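Local coordinates for protein CRISPR-associated endonuclease C2c1 (Alicyclobacillus acidoterrestris, PDB 5U31) that uses a guide RNA to find PAM-flanked target DNA and cuts it with a metal-dependent RuvC nuclease as part of bacterial antiviral defence, at residues A849-Y854 against W871-V876. The protein carries 3 engineered substitutions. Numbering follows the deposited sequence.
Sequences AELSEY and WSHRGV. Engineered in segment 849-854: Ala849 (natural residue Glu). With nucleotides of chain E; nucleotides of chain C.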
ATOM      1  N   ALA A 849      -0.565   1.285 -15.271  1.00 38.80           N
ATOM      2  CA  ALA A 849      -1.032   2.659 -15.189  1.00 36.94           C
ATOM      3  C   ALA A 849      -0.347   3.366 -14.030  1.00 32.47           C
ATOM      4  O   ALA A 849      -0.120   2.778 -12.969  1.00 32.78           O
ATOM      5  CB  ALA A 849      -2.550   2.710 -15.017  1.00 33.19           C
ATOM      6  N   GLU A 850       0.001   4.628 -14.250  1.00 32.66           N
ATOM      7  CA  GLU A 850       0.601   5.461 -13.216  1.00 32.34           C
ATOM      8  C   GLU A 850      -0.496   5.874 -12.241  1.00 32.31           C
ATOM      9  O   GLU A 850      -1.291   6.769 -12.528  1.00 52.55           O
ATOM     10  CB  GLU A 850       1.288   6.668 -13.848  1.00 45.05           C
ATOM     11  CG  GLU A 850       1.649   7.762 -12.876  1.00 52.25           C
ATOM     12  CD  GLU A 850       2.390   7.219 -11.690  1.00 48.92           C
ATOM     13  OE1 GLU A 850       3.258   6.348 -11.894  1.00 46.68           O
ATOM     14  OE2 GLU A 850       2.087   7.640 -10.559  1.00 41.91           O
ATOM     15  N   LEU A 851      -0.551   5.220 -11.077  1.00 32.54           N
ATOM     16  CA  LEU A 851      -1.593   5.496 -10.093  1.00 36.48           C
ATOM     17  C   LEU A 851      -1.010   5.805  -8.719  1.00 40.42           C
ATOM     18  O   LEU A 851      -1.653   5.554  -7.696  1.00 36.27           O
ATOM     19  CB  LEU A 851      -2.575   4.331  -9.994  1.00 31.89           C
ATOM     20  CG  LEU A 851      -3.311   3.971 -11.280  1.00 35.87           C
ATOM     21  CD1 LEU A 851      -4.298   2.857 -11.008  1.00 38.44           C
ATOM     22  CD2 LEU A 851      -4.008   5.190 -11.861  1.00 45.63           C
ATOM     23  N   SER A 852       0.202   6.359  -8.676  1.00 31.28           N
ATOM     24  CA  SER A 852       0.803   6.681  -7.387  1.00 30.93           C
ATOM     25  C   SER A 852      -0.005   7.729  -6.636  1.00 31.20           C
ATOM     26  O   SER A 852      -0.057   7.698  -5.404  1.00 57.50           O
ATOM     27  CB  SER A 852       2.236   7.164  -7.577  1.00 30.79           C
ATOM     28  OG  SER A 852       2.258   8.362  -8.332  1.00 41.55           O
ATOM     29  N   GLU A 853      -0.635   8.662  -7.347  1.00 31.74           N
ATOM     30  CA  GLU A 853      -1.409   9.701  -6.677  1.00 41.76           C
ATOM     31  C   GLU A 853      -2.813   9.246  -6.305  1.00 41.56           C
ATOM     32  O   GLU A 853      -3.524   9.986  -5.617  1.00 35.56           O
ATOM     33  CB  GLU A 853      -1.489  10.951  -7.553  1.00 47.34           C
ATOM     34  CG  GLU A 853      -0.156  11.396  -8.122  1.00 61.33           C
ATOM     35  CD  GLU A 853      -0.278  12.659  -8.950  1.00 69.14           C
ATOM     36  OE1 GLU A 853      -0.353  13.754  -8.352  1.00 74.94           O
ATOM     37  OE2 GLU A 853      -0.321  12.553 -10.196  1.00 57.04           O
ATOM     38  N   TYR A 854      -3.228   8.055  -6.735  1.00 40.81           N
ATOM     39  CA  TYR A 854      -4.533   7.511  -6.366  1.00 33.89           C
ATOM     40  C   TYR A 854      -4.415   6.847  -4.993  1.00 43.37           C
ATOM     41  O   TYR A 854      -4.441   5.623  -4.841  1.00 33.02           O
ATOM     42  CB  TYR A 854      -5.021   6.536  -7.426  1.00 33.80           C
ATOM     43  CG  TYR A 854      -6.504   6.252  -7.356  1.00 38.82           C
ATOM     44  CD1 TYR A 854      -7.064   5.204  -8.072  1.00 34.34           C
ATOM     45  CD2 TYR A 854      -7.342   7.037  -6.578  1.00 34.60           C
ATOM     46  CE1 TYR A 854      -8.415   4.941  -8.006  1.00 34.78           C
ATOM     47  CE2 TYR A 854      -8.695   6.781  -6.508  1.00 37.15           C
ATOM     48  CZ  TYR A 854      -9.228   5.733  -7.225  1.00 35.14           C
ATOM     49  OH  TYR A 854     -10.578   5.478  -7.159  1.00 38.08           O
ATOM     50  N   TRP A 871      -8.448  -2.977  -2.929  1.00 43.78           N
ATOM     51  CA  TRP A 871      -7.659  -3.062  -4.151  1.00 41.16           C
ATOM     52  C   TRP A 871      -6.172  -3.129  -3.833  1.00 35.97           C
ATOM     53  O   TRP A 871      -5.484  -4.087  -4.204  1.00 31.29           O
ATOM     54  CB  TRP A 871      -7.970  -1.855  -5.039  1.00 34.62           C
ATOM     55  CG  TRP A 871      -7.520  -1.993  -6.455  1.00 32.26           C
ATOM     56  CD1 TRP A 871      -7.137  -3.140  -7.085  1.00 37.73           C
ATOM     57  CD2 TRP A 871      -7.398  -0.944  -7.423  1.00 32.38           C
ATOM     58  NE1 TRP A 871      -6.788  -2.872  -8.388  1.00 43.04           N
ATOM     59  CE2 TRP A 871      -6.938  -1.530  -8.618  1.00 34.25           C
ATOM     60  CE3 TRP A 871      -7.633   0.433  -7.395  1.00 32.52           C
ATOM     61  CZ2 TRP A 871      -6.711  -0.787  -9.774  1.00 40.32           C
ATOM     62  CZ3 TRP A 871      -7.405   1.168  -8.541  1.00 32.69           C
ATOM     63  CH2 TRP A 871      -6.948   0.559  -9.714  1.00 41.22           C
ATOM     64  N   SER A 872      -5.670  -2.116  -3.124  1.00 41.55           N
ATOM     65  CA  SER A 872      -4.251  -1.939  -2.821  1.00 35.02           C
ATOM     66  C   SER A 872      -3.398  -2.175  -4.069  1.00 30.51           C
ATOM     67  O   SER A 872      -2.644  -3.140  -4.179  1.00 30.32           O
ATOM     68  CB  SER A 872      -3.824  -2.841  -1.659  1.00 30.40           C
ATOM     69  OG  SER A 872      -4.080  -4.199  -1.941  1.00 47.98           O
ATOM     70  N   HIS A 873      -3.553  -1.252  -5.021  1.00 30.70           N
ATOM     71  CA  HIS A 873      -2.851  -1.384  -6.291  1.00 30.70           C
ATOM     72  C   HIS A 873      -1.360  -1.126  -6.143  1.00 43.59           C
ATOM     73  O   HIS A 873      -0.556  -1.746  -6.846  1.00 52.59           O
ATOM     74  CB  HIS A 873      -3.453  -0.438  -7.331  1.00 36.08           C
ATOM     75  CG  HIS A 873      -3.326   1.013  -6.988  1.00 31.06           C
ATOM     76  ND1 HIS A 873      -4.350   1.734  -6.411  1.00 42.20           N
ATOM     77  CD2 HIS A 873      -2.305   1.885  -7.157  1.00 30.88           C
ATOM     78  CE1 HIS A 873      -3.963   2.985  -6.233  1.00 33.42           C
ATOM     79  NE2 HIS A 873      -2.725   3.102  -6.676  1.00 32.64           N
ATOM     80  N   ARG A 874      -0.972  -0.215  -5.246  1.00 45.19           N
ATOM     81  CA  ARG A 874       0.449   0.042  -5.030  1.00 30.54           C
ATOM     82  C   ARG A 874       1.150  -1.188  -4.480  1.00 31.79           C
ATOM     83  O   ARG A 874       2.307  -1.451  -4.825  1.00 35.67           O
ATOM     84  CB  ARG A 874       0.630   1.232  -4.092  1.00 29.53           C
ATOM     85  CG  ARG A 874       0.177   2.547  -4.699  1.00 41.03           C
ATOM     86  CD  ARG A 874       0.977   2.873  -5.949  1.00 52.01           C
ATOM     87  NE  ARG A 874       2.294   3.423  -5.642  1.00 61.26           N
ATOM     88  CZ  ARG A 874       3.214   3.708  -6.560  1.00 66.06           C
ATOM     89  NH1 ARG A 874       2.963   3.485  -7.844  1.00 68.82           N
ATOM     90  NH2 ARG A 874       4.387   4.212  -6.197  1.00 70.54           N
ATOM     91  N   GLY A 875       0.470  -1.953  -3.624  1.00 33.72           N
ATOM     92  CA  GLY A 875       1.003  -3.242  -3.222  1.00 29.32           C
ATOM     93  C   GLY A 875       1.222  -4.175  -4.398  1.00 29.79           C
ATOM     94  O   GLY A 875       2.242  -4.862  -4.473  1.00 47.54           O
ATOM     95  N   VAL A 876       0.268  -4.209  -5.334  1.00 34.83           N
ATOM     96  CA  VAL A 876       0.439  -5.017  -6.541  1.00 34.29           C
ATOM     97  C   VAL A 876       1.645  -4.533  -7.327  1.00 33.50           C
ATOM     98  O   VAL A 876       2.435  -5.333  -7.845  1.00 40.19           O
ATOM     99  CB  VAL A 876      -0.839  -4.987  -7.401  1.00 30.56           C
ATOM    100  CG1 VAL A 876      -0.671  -5.856  -8.631  1.00 30.91           C
ATOM    101  CG2 VAL A 876      -2.048  -5.440  -6.601  1.00 30.73           C
TER
ATOM    102  P    DG E   4     -10.215   7.980 -15.627  1.00 37.49           P
ATOM    103  OP1  DG E   4     -10.054   7.538 -17.025  1.00 37.93           O
ATOM    104  OP2  DG E   4     -11.564   8.280 -15.103  1.00 48.25           O
ATOM    105  O5'  DG E   4      -9.569   6.857 -14.707  1.00 44.18           O
ATOM    106  C5'  DG E   4      -8.277   6.367 -15.002  1.00 35.33           C
ATOM    107  C4'  DG E   4      -7.714   5.644 -13.803  1.00 34.65           C
ATOM    108  O4'  DG E   4      -7.266   6.613 -12.836  1.00 42.55           O
ATOM    109  C3'  DG E   4      -8.724   4.788 -13.069  1.00 34.64           C
ATOM    110  O3'  DG E   4      -8.743   3.489 -13.636  1.00 34.60           O
ATOM    111  C2'  DG E   4      -8.173   4.766 -11.649  1.00 37.54           C
ATOM    112  C1'  DG E   4      -7.490   6.129 -11.529  1.00 36.60           C
ATOM    113  N9   DG E   4      -8.267   7.118 -10.789  1.00 44.38           N
ATOM    114  C8   DG E   4      -9.637   7.200 -10.685  1.00 43.38           C
ATOM    115  N7   DG E   4     -10.042   8.199  -9.946  1.00 48.64           N
ATOM    116  C5   DG E   4      -8.867   8.817  -9.536  1.00 46.84           C
ATOM    117  C6   DG E   4      -8.670   9.955  -8.715  1.00 46.64           C
ATOM    118  O6   DG E   4      -9.523  10.664  -8.172  1.00 62.14           O
ATOM    119  N1   DG E   4      -7.317  10.242  -8.551  1.00 60.90           N
ATOM    120  C2   DG E   4      -6.283   9.519  -9.109  1.00 59.51           C
ATOM    121  N2   DG E   4      -5.039   9.945  -8.838  1.00 51.60           N
ATOM    122  N3   DG E   4      -6.456   8.455  -9.878  1.00 45.19           N
ATOM    123  C4   DG E   4      -7.767   8.161 -10.047  1.00 45.67           C
TER
ATOM    124  P    DG C  14      -1.242  -0.664  -0.488  1.00 34.23           P
ATOM    125  OP1  DG C  14      -1.672  -0.295  -1.849  1.00 40.14           O
ATOM    126  OP2  DG C  14      -0.579  -1.965  -0.254  1.00 29.26           O
ATOM    127  O5'  DG C  14      -0.242   0.473   0.006  1.00 55.12           O
ATOM    128  C5'  DG C  14      -0.566   1.835  -0.190  1.00 29.45           C
ATOM    129  C4'  DG C  14       0.624   2.716   0.132  1.00 29.19           C
ATOM    130  O4'  DG C  14       0.785   2.825   1.566  1.00 49.02           O
ATOM    131  C3'  DG C  14       1.964   2.224  -0.419  1.00 28.84           C
ATOM    132  O3'  DG C  14       2.558   3.251  -1.204  1.00 28.91           O
ATOM    133  C2'  DG C  14       2.790   1.913   0.837  1.00 31.09           C
ATOM    134  C1'  DG C  14       2.153   2.827   1.872  1.00 40.60           C
ATOM    135  N9   DG C  14       2.315   2.369   3.253  1.00 39.98           N
ATOM    136  C8   DG C  14       1.897   1.171   3.779  1.00 38.28           C
ATOM    137  N7   DG C  14       2.164   1.038   5.050  1.00 43.49           N
ATOM    138  C5   DG C  14       2.796   2.226   5.396  1.00 30.28           C
ATOM    139  C6   DG C  14       3.309   2.655   6.644  1.00 28.35           C
ATOM    140  O6   DG C  14       3.310   2.051   7.723  1.00 28.33           O
ATOM    141  N1   DG C  14       3.865   3.922   6.564  1.00 28.39           N
ATOM    142  C2   DG C  14       3.922   4.685   5.427  1.00 28.48           C
ATOM    143  N2   DG C  14       4.503   5.883   5.553  1.00 29.91           N
ATOM    144  N3   DG C  14       3.444   4.302   4.245  1.00 36.52           N
ATOM    145  C4   DG C  14       2.896   3.060   4.305  1.00 41.34           C
TER
ATOM    146  P    DG E   5     -10.135   2.773 -13.973  1.00 44.99           P
ATOM    147  OP1  DG E   5      -9.798   1.640 -14.856  1.00 57.50           O
ATOM    148  OP2  DG E   5     -11.104   3.793 -14.433  1.00 59.79           O
ATOM    149  O5'  DG E   5     -10.640   2.234 -12.555  1.00 44.48           O
ATOM    150  C5'  DG E   5      -9.922   1.200 -11.899  1.00 44.91           C
ATOM    151  C4'  DG E   5     -10.446   0.981 -10.491  1.00 34.22           C
ATOM    152  O4'  DG E   5     -10.389   2.225  -9.761  1.00 34.85           O
ATOM    153  C3'  DG E   5     -11.895   0.531 -10.405  1.00 34.77           C
ATOM    154  O3'  DG E   5     -11.959  -0.894 -10.471  1.00 47.64           O
ATOM    155  C2'  DG E   5     -12.304   1.037  -9.025  1.00 37.33           C
ATOM    156  C1'  DG E   5     -11.503   2.331  -8.897  1.00 37.41           C
ATOM    157  N9   DG E   5     -12.261   3.507  -9.282  1.00 42.10           N
ATOM    158  C8   DG E   5     -12.148   4.219 -10.451  1.00 51.78           C
ATOM    159  N7   DG E   5     -12.972   5.226 -10.526  1.00 57.57           N
ATOM    160  C5   DG E   5     -13.676   5.173  -9.329  1.00 54.50           C
ATOM    161  C6   DG E   5     -14.702   6.010  -8.841  1.00 61.29           C
ATOM    162  O6   DG E   5     -15.208   6.995  -9.388  1.00 73.42           O
ATOM    163  N1   DG E   5     -15.143   5.608  -7.583  1.00 65.08           N
ATOM    164  C2   DG E   5     -14.652   4.528  -6.887  1.00 79.42           C
ATOM    165  N2   DG E   5     -15.204   4.291  -5.686  1.00 87.83           N
ATOM    166  N3   DG E   5     -13.688   3.734  -7.335  1.00 70.09           N
ATOM    167  C4   DG E   5     -13.249   4.118  -8.556  1.00 48.69           C
TER
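His873 and Leu851 hold the centre of this contact. The imidazole gives its NE2 hydrogen to Leu851 O (2.9 Å), approaching from above the carbonyl plane with an N-H...O angle of 145°. The opposite face of that carbonyl accepts Tyr854 N, the bond that closes the type I turn 851-854, so two donors satisfy one buried oxygen. A histidine suits the place because its ring is polar at the tip and flat enough to pack: Tyr854 O lies in its plane at the edge, 3.0 Å from His873 CE1, while Leu851 CB comes within 3.5 Å of His873 NE2. Leu851 CD1 reaches Trp871 CH2 (3.7 Å), the two side chains crossing at about a right angle, and its other methyl, CD2, turns to the sugar of DG4 of chain E.

With chi1 at -162° the Tyr854 ring swings away from its backbone N and lies flat on the DG4 base, whose C4 sits 3.4 Å above the ring centre; its CE1 meets the edge of Trp871 at CZ3 (3.9 Å). This fits the role inferred for Tyr854, disrupting base stacking beside the scissile phosphate. The broad, flat indole of Trp871 suits its place between His873 CB and the sugar of DG5 of chain E.

This part is buried, whereas the turn faces outward at partly exposed Ser852 and exposed Glu853. Ser852 CB lies squarely over the guanidinium of buried Arg874, whose NE pairs with a DNA phosphate. With no side chain at Gly875, the phosphate of DG14 of chain C can approach its N-H (N to OP1 3.2 Å).

Within the RuvC domain, the turn following strand 845-850, which carries engineered Ala849 at an active-site position, meets the junction of helices 862-871 and 873-884, separated by Ser872 with positive phi; Val876 packs on strand 566-572 and helix 796-822.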